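Local coordinates for protein activated BY transcription factor SSRB (Salmonella enterica, PDB 2WNW) that belongs to glycosyl hydrolase family 30, pairing a TIM barrel with a beta-sandwich domain, and is named for its activation by the transcription factor SsrB, at residues A[92-100]-A[339-348]; A[62-71]-A[352-361]. One frame throughout, in Å; residues are numbered along the deposited sequence.

Interaction 1. Residues A[92-100]-A[339-348]; sequences SCDFSLGNY and GGPNHQGNLC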
ATOM      1  N   SER A  92     -11.181  27.480 -23.107  1.00 16.71           N
ATOM      2  CA  SER A  92     -11.138  26.174 -23.760  1.00 16.39           C
ATOM      3  C   SER A  92     -10.108  25.128 -23.319  1.00 16.56           C
ATOM      4  O   SER A  92      -9.016  25.451 -22.851  1.00 16.79           O
ATOM      5  CB  SER A  92     -10.999  26.376 -25.270  1.00 17.01           C
ATOM      6  OG  SER A  92      -9.809  27.080 -25.573  1.00 14.94           O
ATOM      7  N   CYS A  93     -10.495  23.861 -23.468  1.00 16.64           N
ATOM      8  CA  CYS A  93      -9.629  22.722 -23.192  1.00 17.17           C
ATOM      9  C   CYS A  93      -9.729  21.927 -24.495  1.00 18.27           C
ATOM     10  O   CYS A  93     -10.404  22.376 -25.424  1.00 18.67           O
ATOM     11  CB  CYS A  93     -10.124  21.902 -21.984  1.00 17.58           C
ATOM     12  SG  CYS A  93     -11.696  21.036 -22.166  1.00 18.73           S
ATOM     13  N   ASP A  94      -9.072  20.775 -24.597  1.00 17.34           N
ATOM     14  CA  ASP A  94      -9.142  20.020 -25.849  1.00 17.56           C
ATOM     15  C   ASP A  94     -10.559  19.562 -26.175  1.00 18.13           C
ATOM     16  O   ASP A  94     -10.934  19.458 -27.348  1.00 17.01           O
ATOM     17  CB  ASP A  94      -8.169  18.828 -25.830  1.00 18.34           C
ATOM     18  CG  ASP A  94      -8.383  17.908 -24.650  1.00 20.31           C
ATOM     19  OD1 ASP A  94      -8.564  18.417 -23.524  1.00 19.66           O
ATOM     20  OD2 ASP A  94      -8.346  16.675 -24.849  1.00 19.26           O
ATOM     21  N   PHE A  95     -11.355  19.294 -25.145  1.00 17.30           N
ATOM     22  CA  PHE A  95     -12.726  18.882 -25.381  1.00 17.10           C
ATOM     23  C   PHE A  95     -13.628  20.099 -25.568  1.00 18.77           C
ATOM     24  O   PHE A  95     -14.499  20.401 -24.745  1.00 17.48           O
ATOM     25  CB  PHE A  95     -13.228  17.978 -24.251  1.00 16.86           C
ATOM     26  CG  PHE A  95     -12.812  16.546 -24.418  1.00 16.15           C
ATOM     27  CD1 PHE A  95     -11.612  16.079 -23.880  1.00 15.97           C
ATOM     28  CD2 PHE A  95     -13.584  15.683 -25.188  1.00 15.75           C
ATOM     29  CE1 PHE A  95     -11.185  14.768 -24.114  1.00 16.28           C
ATOM     30  CE2 PHE A  95     -13.169  14.377 -25.429  1.00 16.23           C
ATOM     31  CZ  PHE A  95     -11.966  13.917 -24.891  1.00 17.59           C
ATOM     32  N   SER A  96     -13.384  20.794 -26.675  1.00 17.15           N
ATOM     33  CA  SER A  96     -14.137  21.982 -27.055  1.00 18.57           C
ATOM     34  C   SER A  96     -14.253  21.940 -28.572  1.00 19.87           C
ATOM     35  O   SER A  96     -13.540  21.181 -29.230  1.00 19.95           O
ATOM     36  CB  SER A  96     -13.388  23.252 -26.642  1.00 16.85           C
ATOM     37  OG  SER A  96     -13.158  23.291 -25.244  1.00 17.78           O
ATOM     38  N   LEU A  97     -15.153  22.744 -29.123  1.00 20.75           N
ATOM     39  CA  LEU A  97     -15.333  22.787 -30.568  1.00 20.96           C
ATOM     40  C   LEU A  97     -14.111  23.460 -31.187  1.00 21.17           C
ATOM     41  O   LEU A  97     -13.858  23.342 -32.384  1.00 21.59           O
ATOM     42  CB  LEU A  97     -16.606  23.563 -30.916  1.00 20.96           C
ATOM     43  CG  LEU A  97     -17.912  22.974 -30.371  1.00 21.91           C
ATOM     44  CD1 LEU A  97     -19.081  23.875 -30.745  1.00 22.92           C
ATOM     45  CD2 LEU A  97     -18.118  21.571 -30.932  1.00 23.48           C
ATOM     46  N   GLY A  98     -13.356  24.160 -30.346  1.00 20.76           N
ATOM     47  CA  GLY A  98     -12.160  24.852 -30.791  1.00 20.63           C
ATOM     48  C   GLY A  98     -11.664  25.750 -29.672  1.00 20.33           C
ATOM     49  O   GLY A  98     -12.282  25.804 -28.609  1.00 20.72           O
ATOM     50  N   ASN A  99     -10.556  26.450 -29.894  1.00 20.72           N
ATOM     51  CA  ASN A  99     -10.010  27.343 -28.872  1.00 20.62           C
ATOM     52  C   ASN A  99     -10.932  28.537 -28.667  1.00 20.40           C
ATOM     53  O   ASN A  99     -11.560  29.011 -29.610  1.00 20.42           O
ATOM     54  CB  ASN A  99      -8.638  27.882 -29.290  1.00 20.95           C
ATOM     55  CG  ASN A  99      -7.585  26.797 -29.417  1.00 22.42           C
ATOM     56  OD1 ASN A  99      -7.144  26.213 -28.421  1.00 22.00           O
ATOM     57  ND2 ASN A  99      -7.169  26.529 -30.647  1.00 20.09           N
ATOM     58  N   TYR A 100     -11.012  29.019 -27.431  1.00 19.38           N
ATOM     59  CA  TYR A 100     -11.812  30.200 -27.118  1.00 19.50           C
ATOM     60  C   TYR A 100     -11.340  30.805 -25.803  1.00 20.11           C
ATOM     61  O   TYR A 100     -10.935  30.086 -24.886  1.00 17.56           O
ATOM     62  CB  TYR A 100     -13.321  29.879 -27.072  1.00 20.76           C
ATOM     63  CG  TYR A 100     -13.794  28.974 -25.951  1.00 21.38           C
ATOM     64  CD1 TYR A 100     -13.984  29.464 -24.657  1.00 22.16           C
ATOM     65  CD2 TYR A 100     -14.059  27.628 -26.190  1.00 21.85           C
ATOM     66  CE1 TYR A 100     -14.427  28.630 -23.627  1.00 21.90           C
ATOM     67  CE2 TYR A 100     -14.499  26.786 -25.169  1.00 22.79           C
ATOM     68  CZ  TYR A 100     -14.678  27.291 -23.891  1.00 24.29           C
ATOM     69  OH  TYR A 100     -15.081  26.444 -22.879  1.00 25.00           O
ATOM     70  N   GLY A 339     -16.600   9.577 -28.925  1.00 20.14           N
ATOM     71  CA  GLY A 339     -15.708  10.074 -27.888  1.00 19.36           C
ATOM     72  C   GLY A 339     -15.286  11.515 -28.094  1.00 18.78           C
ATOM     73  O   GLY A 339     -14.211  11.934 -27.647  1.00 17.23           O
ATOM     74  N   GLY A 340     -16.137  12.275 -28.776  1.00 18.17           N
ATOM     75  CA  GLY A 340     -15.848  13.674 -29.037  1.00 18.92           C
ATOM     76  C   GLY A 340     -17.000  14.542 -28.572  1.00 18.52           C
ATOM     77  O   GLY A 340     -17.891  14.055 -27.876  1.00 16.94           O
ATOM     78  N   PRO A 341     -17.036  15.824 -28.968  1.00 19.19           N
ATOM     79  CA  PRO A 341     -16.061  16.502 -29.828  1.00 20.29           C
ATOM     80  C   PRO A 341     -14.776  16.926 -29.119  1.00 20.72           C
ATOM     81  O   PRO A 341     -14.792  17.277 -27.941  1.00 21.70           O
ATOM     82  CB  PRO A 341     -16.850  17.699 -30.344  1.00 20.92           C
ATOM     83  CG  PRO A 341     -17.670  18.069 -29.143  1.00 21.61           C
ATOM     84  CD  PRO A 341     -18.154  16.723 -28.630  1.00 19.06           C
ATOM     85  N   ASN A 342     -13.667  16.891 -29.853  1.00 20.36           N
ATOM     86  CA  ASN A 342     -12.356  17.282 -29.333  1.00 18.68           C
ATOM     87  C   ASN A 342     -11.667  18.005 -30.491  1.00 20.68           C
ATOM     88  O   ASN A 342     -11.470  17.421 -31.557  1.00 19.64           O
ATOM     89  CB  ASN A 342     -11.560  16.038 -28.922  1.00 19.25           C
ATOM     90  CG  ASN A 342     -10.240  16.380 -28.258  1.00 19.05           C
ATOM     91  OD1 ASN A 342      -9.302  16.853 -28.908  1.00 17.96           O
ATOM     92  ND2 ASN A 342     -10.159  16.144 -26.950  1.00 17.48           N
ATOM     93  N   HIS A 343     -11.295  19.266 -30.287  1.00 20.10           N
ATOM     94  CA  HIS A 343     -10.697  20.033 -31.375  1.00 21.47           C
ATOM     95  C   HIS A 343      -9.296  19.623 -31.827  1.00 21.73           C
ATOM     96  O   HIS A 343      -8.751  20.211 -32.758  1.00 22.14           O
ATOM     97  CB  HIS A 343     -10.776  21.542 -31.069  1.00 21.10           C
ATOM     98  CG  HIS A 343      -9.724  22.051 -30.133  1.00 20.37           C
ATOM     99  ND1 HIS A 343      -8.437  22.330 -30.540  1.00 20.49           N
ATOM    100  CD2 HIS A 343      -9.785  22.389 -28.823  1.00 20.81           C
ATOM    101  CE1 HIS A 343      -7.752  22.821 -29.521  1.00 21.56           C
ATOM    102  NE2 HIS A 343      -8.548  22.868 -28.468  1.00 19.20           N
ATOM    103  N   GLN A 344      -8.723  18.608 -31.186  1.00 21.54           N
ATOM    104  CA  GLN A 344      -7.412  18.104 -31.586  1.00 23.21           C
ATOM    105  C   GLN A 344      -7.484  16.616 -31.918  1.00 23.47           C
ATOM    106  O   GLN A 344      -6.462  15.957 -32.089  1.00 24.45           O
ATOM    107  CB  GLN A 344      -6.367  18.341 -30.496  1.00 25.66           C
ATOM    108  CG  GLN A 344      -5.623  19.655 -30.638  1.00 29.88           C
ATOM    109  CD  GLN A 344      -4.908  19.774 -31.971  1.00 33.56           C
ATOM    110  OE1 GLN A 344      -5.259  20.609 -32.805  1.00 35.66           O
ATOM    111  NE2 GLN A 344      -3.903  18.929 -32.182  1.00 34.20           N
ATOM    112  N   GLY A 345      -8.703  16.094 -32.013  1.00 22.84           N
ATOM    113  CA  GLY A 345      -8.892  14.689 -32.337  1.00 23.37           C
ATOM    114  C   GLY A 345      -8.524  13.719 -31.226  1.00 23.33           C
ATOM    115  O   GLY A 345      -8.380  12.520 -31.470  1.00 23.52           O
ATOM    116  N   ASN A 346      -8.370  14.231 -30.010  1.00 22.09           N
ATOM    117  CA  ASN A 346      -8.018  13.396 -28.866  1.00 22.05           C
ATOM    118  C   ASN A 346      -9.279  12.760 -28.277  1.00 22.59           C
ATOM    119  O   ASN A 346      -9.674  13.066 -27.149  1.00 22.61           O
ATOM    120  CB  ASN A 346      -7.305  14.242 -27.806  1.00 21.81           C
ATOM    121  CG  ASN A 346      -6.920  13.440 -26.582  1.00 24.56           C
ATOM    122  OD1 ASN A 346      -6.424  12.322 -26.697  1.00 22.22           O
ATOM    123  ND2 ASN A 346      -7.138  14.011 -25.398  1.00 21.78           N
ATOM    124  N   LEU A 347      -9.903  11.873 -29.052  1.00 20.76           N
ATOM    125  CA  LEU A 347     -11.133  11.197 -28.640  1.00 19.47           C
ATOM    126  C   LEU A 347     -10.914  10.265 -27.449  1.00 19.78           C
ATOM    127  O   LEU A 347      -9.919   9.543 -27.390  1.00 19.06           O
ATOM    128  CB  LEU A 347     -11.704  10.404 -29.822  1.00 21.09           C
ATOM    129  CG  LEU A 347     -11.921  11.202 -31.116  1.00 20.82           C
ATOM    130  CD1 LEU A 347     -12.385  10.270 -32.227  1.00 22.50           C
ATOM    131  CD2 LEU A 347     -12.944  12.304 -30.878  1.00 22.07           C
ATOM    132  N   CYS A 348     -11.857  10.280 -26.510  1.00 17.55           N
ATOM    133  CA  CYS A 348     -11.774   9.449 -25.310  1.00 18.11           C
ATOM    134  C   CYS A 348     -13.144   8.905 -24.940  1.00 17.56           C
ATOM    135  O   CYS A 348     -14.167   9.404 -25.398  1.00 16.78           O
ATOM    136  CB  CYS A 348     -11.264  10.267 -24.115  1.00 18.25           C
ATOM    137  SG  CYS A 348      -9.626  11.018 -24.280  1.00 21.68           S
TER

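Interaction 2. Residues A[62-71]-A[352-361]; sequences SMSEKTKAQF and IQYDAQNDVL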
ATOM      1  N   SER A  62     -27.677  18.648 -27.362  1.00 22.03           N
ATOM      2  CA  SER A  62     -28.234  17.936 -28.510  1.00 23.11           C
ATOM      3  C   SER A  62     -29.216  16.833 -28.127  1.00 23.66           C
ATOM      4  O   SER A  62     -29.830  16.219 -29.001  1.00 25.44           O
ATOM      5  CB  SER A  62     -27.109  17.335 -29.357  1.00 22.94           C
ATOM      6  OG  SER A  62     -26.563  16.183 -28.735  1.00 24.01           O
ATOM      7  N   MET A  63     -29.366  16.576 -26.831  1.00 24.11           N
ATOM      8  CA  MET A  63     -30.279  15.532 -26.363  1.00 24.91           C
ATOM      9  C   MET A  63     -31.724  16.010 -26.364  1.00 26.65           C
ATOM     10  O   MET A  63     -31.996  17.204 -26.202  1.00 24.97           O
ATOM     11  CB  MET A  63     -29.938  15.105 -24.933  1.00 25.38           C
ATOM     12  CG  MET A  63     -28.514  14.645 -24.698  1.00 24.69           C
ATOM     13  SD  MET A  63     -28.265  14.326 -22.940  1.00 24.80           S
ATOM     14  CE  MET A  63     -27.232  12.866 -23.024  1.00 24.81           C
ATOM     15  N   SER A  64     -32.649  15.070 -26.535  1.00 27.11           N
ATOM     16  CA  SER A  64     -34.067  15.399 -26.507  1.00 27.63           C
ATOM     17  C   SER A  64     -34.332  15.803 -25.064  1.00 28.72           C
ATOM     18  O   SER A  64     -33.531  15.499 -24.179  1.00 28.61           O
ATOM     19  CB  SER A  64     -34.910  14.174 -26.862  1.00 27.81           C
ATOM     20  OG  SER A  64     -34.791  13.171 -25.868  1.00 26.76           O
ATOM     21  N   GLU A  65     -35.444  16.481 -24.809  1.00 28.75           N
ATOM     22  CA  GLU A  65     -35.733  16.899 -23.447  1.00 30.52           C
ATOM     23  C   GLU A  65     -35.908  15.689 -22.533  1.00 30.11           C
ATOM     24  O   GLU A  65     -35.566  15.739 -21.348  1.00 29.48           O
ATOM     25  CB  GLU A  65     -36.983  17.780 -23.409  1.00 32.66           C
ATOM     26  CG  GLU A  65     -36.830  18.971 -22.477  1.00 36.74           C
ATOM     27  CD  GLU A  65     -35.671  19.880 -22.873  1.00 37.85           C
ATOM     28  OE1 GLU A  65     -35.314  20.773 -22.078  1.00 39.88           O
ATOM     29  OE2 GLU A  65     -35.120  19.712 -23.982  1.00 39.81           O
ATOM     30  N   LYS A  66     -36.432  14.603 -23.091  1.00 29.25           N
ATOM     31  CA  LYS A  66     -36.637  13.376 -22.330  1.00 29.81           C
ATOM     32  C   LYS A  66     -35.281  12.824 -21.895  1.00 28.23           C
ATOM     33  O   LYS A  66     -35.077  12.484 -20.729  1.00 27.36           O
ATOM     34  CB  LYS A  66     -37.363  12.341 -23.193  1.00 32.08           C
ATOM     35  CG  LYS A  66     -37.676  11.031 -22.486  1.00 37.01           C
ATOM     36  CD  LYS A  66     -38.461  10.093 -23.398  1.00 40.75           C
ATOM     37  CE  LYS A  66     -38.850   8.802 -22.686  1.00 43.08           C
ATOM     38  NZ  LYS A  66     -39.677   7.913 -23.562  1.00 45.49           N
ATOM     39  N   THR A  67     -34.353  12.746 -22.841  1.00 27.50           N
ATOM     40  CA  THR A  67     -33.024  12.232 -22.552  1.00 27.41           C
ATOM     41  C   THR A  67     -32.262  13.129 -21.578  1.00 26.61           C
ATOM     42  O   THR A  67     -31.554  12.629 -20.702  1.00 26.57           O
ATOM     43  CB  THR A  67     -32.206  12.058 -23.849  1.00 27.04           C
ATOM     44  OG1 THR A  67     -32.853  11.091 -24.689  1.00 29.17           O
ATOM     45  CG2 THR A  67     -30.796  11.576 -23.531  1.00 26.65           C
ATOM     46  N   LYS A  68     -32.401  14.446 -21.723  1.00 26.02           N
ATOM     47  CA  LYS A  68     -31.717  15.371 -20.820  1.00 25.71           C
ATOM     48  C   LYS A  68     -32.097  15.058 -19.376  1.00 26.15           C
ATOM     49  O   LYS A  68     -31.244  15.025 -18.491  1.00 25.69           O
ATOM     50  CB  LYS A  68     -32.090  16.828 -21.129  1.00 26.92           C
ATOM     51  CG  LYS A  68     -31.544  17.374 -22.440  1.00 25.78           C
ATOM     52  CD  LYS A  68     -31.843  18.865 -22.567  1.00 29.21           C
ATOM     53  CE  LYS A  68     -31.305  19.439 -23.870  1.00 28.59           C
ATOM     54  NZ  LYS A  68     -31.574  20.900 -23.991  1.00 32.89           N
ATOM     55  N   ALA A  69     -33.386  14.829 -19.147  1.00 26.11           N
ATOM     56  CA  ALA A  69     -33.889  14.520 -17.812  1.00 26.51           C
ATOM     57  C   ALA A  69     -33.299  13.213 -17.284  1.00 25.80           C
ATOM     58  O   ALA A  69     -32.863  13.142 -16.136  1.00 24.45           O
ATOM     59  CB  ALA A  69     -35.418  14.433 -17.838  1.00 27.62           C
ATOM     60  N   GLN A  70     -33.301  12.179 -18.122  1.00 25.33           N
ATOM     61  CA  GLN A  70     -32.751  10.883 -17.730  1.00 24.82           C
ATOM     62  C   GLN A  70     -31.263  11.015 -17.405  1.00 23.76           C
ATOM     63  O   GLN A  70     -30.787  10.496 -16.392  1.00 22.09           O
ATOM     64  CB  GLN A  70     -32.938   9.861 -18.858  1.00 27.60           C
ATOM     65  CG  GLN A  70     -32.053   8.622 -18.717  1.00 32.65           C
ATOM     66  CD  GLN A  70     -32.182   7.657 -19.881  1.00 36.10           C
ATOM     67  OE1 GLN A  70     -32.165   8.061 -21.045  1.00 39.26           O
ATOM     68  NE2 GLN A  70     -32.298   6.370 -19.573  1.00 37.93           N
ATOM     69  N   PHE A  71     -30.534  11.704 -18.279  1.00 21.47           N
ATOM     70  CA  PHE A  71     -29.100  11.914 -18.097  1.00 21.43           C
ATOM     71  C   PHE A  71     -28.791  12.577 -16.758  1.00 21.58           C
ATOM     72  O   PHE A  71     -27.964  12.088 -15.989  1.00 21.73           O
ATOM     73  CB  PHE A  71     -28.543  12.782 -19.229  1.00 21.61           C
ATOM     74  CG  PHE A  71     -27.108  13.192 -19.029  1.00 20.83           C
ATOM     75  CD1 PHE A  71     -26.079  12.272 -19.197  1.00 19.98           C
ATOM     76  CD2 PHE A  71     -26.791  14.489 -18.636  1.00 20.37           C
ATOM     77  CE1 PHE A  71     -24.750  12.635 -18.973  1.00 19.86           C
ATOM     78  CE2 PHE A  71     -25.466  14.865 -18.408  1.00 19.92           C
ATOM     79  CZ  PHE A  71     -24.443  13.935 -18.577  1.00 18.79           C
ATOM     80  N   ILE A 352     -20.704   7.915 -19.792  1.00 19.31           N
ATOM     81  CA  ILE A 352     -21.969   7.945 -20.510  1.00 20.61           C
ATOM     82  C   ILE A 352     -21.718   8.592 -21.860  1.00 20.20           C
ATOM     83  O   ILE A 352     -21.058   9.629 -21.954  1.00 18.72           O
ATOM     84  CB  ILE A 352     -23.064   8.744 -19.757  1.00 19.78           C
ATOM     85  CG1 ILE A 352     -23.435   8.020 -18.463  1.00 20.66           C
ATOM     86  CG2 ILE A 352     -24.308   8.885 -20.640  1.00 21.19           C
ATOM     87  CD1 ILE A 352     -24.593   8.654 -17.711  1.00 21.30           C
ATOM     88  N   GLN A 353     -22.214   7.954 -22.912  1.00 19.79           N
ATOM     89  CA  GLN A 353     -22.062   8.484 -24.254  1.00 20.55           C
ATOM     90  C   GLN A 353     -23.437   8.578 -24.891  1.00 22.53           C
ATOM     91  O   GLN A 353     -24.342   7.808 -24.561  1.00 22.46           O
ATOM     92  CB  GLN A 353     -21.108   7.606 -25.070  1.00 21.68           C
ATOM     93  CG  GLN A 353     -19.650   7.819 -24.663  1.00 22.64           C
ATOM     94  CD  GLN A 353     -18.682   6.925 -25.409  1.00 26.90           C
ATOM     95  OE1 GLN A 353     -18.538   5.743 -25.092  1.00 28.08           O
ATOM     96  NE2 GLN A 353     -18.018   7.484 -26.414  1.00 27.14           N
ATOM     97  N   TYR A 354     -23.598   9.538 -25.794  1.00 22.51           N
ATOM     98  CA  TYR A 354     -24.888   9.763 -26.423  1.00 24.75           C
ATOM     99  C   TYR A 354     -24.868   9.821 -27.947  1.00 25.78           C
ATOM    100  O   TYR A 354     -24.017  10.472 -28.554  1.00 25.34           O
ATOM    101  CB  TYR A 354     -25.494  11.051 -25.851  1.00 24.29           C
ATOM    102  CG  TYR A 354     -26.786  11.478 -26.500  1.00 24.10           C
ATOM    103  CD1 TYR A 354     -26.814  12.537 -27.404  1.00 23.56           C
ATOM    104  CD2 TYR A 354     -27.985  10.828 -26.205  1.00 24.30           C
ATOM    105  CE1 TYR A 354     -28.004  12.945 -27.999  1.00 25.24           C
ATOM    106  CE2 TYR A 354     -29.183  11.228 -26.796  1.00 24.42           C
ATOM    107  CZ  TYR A 354     -29.183  12.284 -27.689  1.00 24.45           C
ATOM    108  OH  TYR A 354     -30.360  12.690 -28.272  1.00 26.22           O
ATOM    109  N   ASP A 355     -25.825   9.124 -28.547  1.00 27.47           N
ATOM    110  CA  ASP A 355     -25.982   9.071 -29.995  1.00 30.11           C
ATOM    111  C   ASP A 355     -27.190   9.931 -30.357  1.00 30.91           C
ATOM    112  O   ASP A 355     -28.339   9.533 -30.150  1.00 30.36           O
ATOM    113  CB  ASP A 355     -26.182   7.617 -30.429  1.00 31.93           C
ATOM    114  CG  ASP A 355     -26.769   7.488 -31.819  1.00 36.05           C
ATOM    115  OD1 ASP A 355     -26.461   8.327 -32.695  1.00 36.61           O
ATOM    116  OD2 ASP A 355     -27.535   6.526 -32.034  1.00 38.50           O
ATOM    117  N   ALA A 356     -26.916  11.118 -30.890  1.00 31.16           N
ATOM    118  CA  ALA A 356     -27.961  12.069 -31.252  1.00 34.01           C
ATOM    119  C   ALA A 356     -28.917  11.588 -32.337  1.00 35.27           C
ATOM    120  O   ALA A 356     -30.123  11.823 -32.250  1.00 35.37           O
ATOM    121  CB  ALA A 356     -27.331  13.399 -31.666  1.00 33.32           C
ATOM    122  N   GLN A 357     -28.386  10.919 -33.355  1.00 36.87           N
ATOM    123  CA  GLN A 357     -29.219  10.428 -34.449  1.00 38.98           C
ATOM    124  C   GLN A 357     -30.382   9.565 -33.976  1.00 38.45           C
ATOM    125  O   GLN A 357     -31.520   9.767 -34.394  1.00 38.65           O
ATOM    126  CB  GLN A 357     -28.381   9.625 -35.445  1.00 42.13           C
ATOM    127  CG  GLN A 357     -27.378  10.448 -36.231  1.00 45.73           C
ATOM    128  CD  GLN A 357     -26.761   9.659 -37.370  1.00 48.80           C
ATOM    129  OE1 GLN A 357     -25.893  10.159 -38.089  1.00 50.77           O
ATOM    130  NE2 GLN A 357     -27.208   8.417 -37.543  1.00 48.75           N
ATOM    131  N   ASN A 358     -30.093   8.604 -33.105  1.00 37.32           N
ATOM    132  CA  ASN A 358     -31.128   7.712 -32.595  1.00 36.77           C
ATOM    133  C   ASN A 358     -31.594   8.105 -31.203  1.00 36.10           C
ATOM    134  O   ASN A 358     -32.464   7.453 -30.622  1.00 35.36           O
ATOM    135  CB  ASN A 358     -30.608   6.276 -32.578  1.00 38.78           C
ATOM    136  CG  ASN A 358     -30.077   5.840 -33.927  1.00 40.34           C
ATOM    137  OD1 ASN A 358     -30.759   5.966 -34.942  1.00 41.66           O
ATOM    138  ND2 ASN A 358     -28.854   5.322 -33.945  1.00 41.38           N
ATOM    139  N   ASP A 359     -31.014   9.180 -30.675  1.00 34.53           N
ATOM    140  CA  ASP A 359     -31.360   9.672 -29.347  1.00 33.54           C
ATOM    141  C   ASP A 359     -31.235   8.545 -28.329  1.00 32.55           C
ATOM    142  O   ASP A 359     -32.144   8.300 -27.536  1.00 32.37           O
ATOM    143  CB  ASP A 359     -32.783  10.243 -29.354  1.00 34.34           C
ATOM    144  CG  ASP A 359     -33.173  10.871 -28.026  1.00 36.03           C
ATOM    145  OD1 ASP A 359     -32.308  11.508 -27.384  1.00 34.96           O
ATOM    146  OD2 ASP A 359     -34.351  10.739 -27.630  1.00 35.39           O
ATOM    147  N   VAL A 360     -30.090   7.867 -28.363  1.00 30.98           N
ATOM    148  CA  VAL A 360     -29.811   6.757 -27.460  1.00 30.24           C
ATOM    149  C   VAL A 360     -28.663   7.064 -26.498  1.00 28.79           C
ATOM    150  O   VAL A 360     -27.575   7.468 -26.916  1.00 27.08           O
ATOM    151  CB  VAL A 360     -29.459   5.475 -28.247  1.00 30.14           C
ATOM    152  CG1 VAL A 360     -29.065   4.362 -27.285  1.00 31.34           C
ATOM    153  CG2 VAL A 360     -30.649   5.043 -29.093  1.00 31.62           C
ATOM    154  N   LEU A 361     -28.929   6.860 -25.211  1.00 28.18           N
ATOM    155  CA  LEU A 361     -27.965   7.087 -24.139  1.00 28.63           C
ATOM    156  C   LEU A 361     -27.320   5.741 -23.803  1.00 28.26           C
ATOM    157  O   LEU A 361     -28.013   4.729 -23.702  1.00 28.18           O
ATOM    158  CB  LEU A 361     -28.699   7.644 -22.912  1.00 30.47           C
ATOM    159  CG  LEU A 361     -27.928   8.425 -21.851  1.00 31.87           C
ATOM    160  CD1 LEU A 361     -27.287   9.641 -22.487  1.00 32.01           C
ATOM    161  CD2 LEU A 361     -28.875   8.863 -20.746  1.00 31.89           C
TER

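Interaction 1. Residues A[92-100]-A[339-348]
The ring of Phe-95 receives the amide of Asn-342 over the centre of one face, with ND2 of Asn-342 3.3 Å from CE1 of Phe-95 and the two planes almost perpendicular (88°). Gly-339 O and Cys-348 SG lie at the ring's edge, the sulfur 3.8 Å from CZ of Phe-95, while Trp-331 meets the same ring nearly at a right angle. The second flat group, the imidazole of His-343, has the backbone of Gly-98 and Asn-99 over one face and the carbonyls Ser-96 O and Cys-93 O at its edge; its NE2 is hydrogen-bonded to Asp-204.

Between the rings sits Asp-94, its CG held between backbone N and carbonyl carbon (chi1 55°), which swings the carboxylate to the asparagines. Asn-346 ND2 donates to Asp-94 OD2 at 3.0 Å, almost straight (168°) and close to the C-O axis. Asn-342 ND2 reaches that same OD2 at 2.8 Å. The backbone joins in, His-343 N donating to Asp-94 O at 3.0 Å.

Asn-342 OD1 accepts from Gln-344 N, closing an Asx turn, and also from Asn-346 N, which approaches from above its carbonyl plane. The two amides thus grip OD2 of Asp-94 from opposite faces of the carboxylate plane and limit its rotation, while OD1 is hydrogen-bonded to a bound glycerol that may mark a pocket.

Interaction 2. Residues A[62-71]-A[352-361]
Met-63 lays its side chain over one face of the Tyr-354 ring, CG standing 3.7 Å from the ring centroid and only 9° off the normal, a CH-pi contact. The sulfur follows above the same face at a greater distance, a Met-aromatic contact. A bend at chi3 (141°) then carries CE of Met-63 on to CD1 of Leu-361, 3.3 Å away and tighter than usual for two carbons. Thr-67 CG2 approaches the tyrosine obliquely, and Ser-62 OG, hydrogen-bonded to Val-59 O, lies at its edge. Farther along the helix, CD2 of Leu-361 packs on the amide end of Gln-70, 3.4 Å from OE1 of Gln-70, and Ile-352 CG2 meets the edge of Phe-71, 4.1 Å from CD1 of that ring.

The polar part gathers on Asp-359. Ser-64 OG donates to its OD2 at 3.0 Å and Thr-67 OG1 to its OD1 at 2.8 Å, both arriving on the syn side but tilted out of the carboxylate plane. With CG anti to the backbone N (chi1 -176°), Asp-359 extends toward the start of the helix, where Ser-64 occupies the N-cap position; the negative charge there is probably favoured by the helix dipole. Tyr-354 OH also points at OD1, but the separation modelled is too short for its details to be trusted.

Behind these groups, Leu-334 of strand 332-336 backs Met-63, Phe-71, Ile-352 and Tyr-354. Asp-359 is placed by the hairpin itself, where the extra residue of a bulge sets Asp-359 and Val-360 against the single Asp-355. The first turns of helix 65-76 thus dock on a beta hairpin with a G1 beta bulge, and the hairpin's strands belong to the small three-stranded sheet beside the TIM barrel.

Both interactions depend on the chain that follows the last barrel strand, 327-330: interaction 1 uses the loop 339-348 and interaction 2 the hairpin 352-361 just after it. They touch, Gly-339 N lying 3.6 Å from Gln-353 NE2, although their centres are about 20 Å apart. In each, an aspartate collects side-chain donors, amides in the loop pairing and hydroxyls in the helix-hairpin pairing. Neither is wholly core. Interaction 1 joins two loops without regular structure, through hydrogen bonds around Asp-94 together with the packing of Phe-95; interaction 2 packs a helix on a sheet, combining apolar packing with hydroxyls gathered on one carboxylate toward the surface.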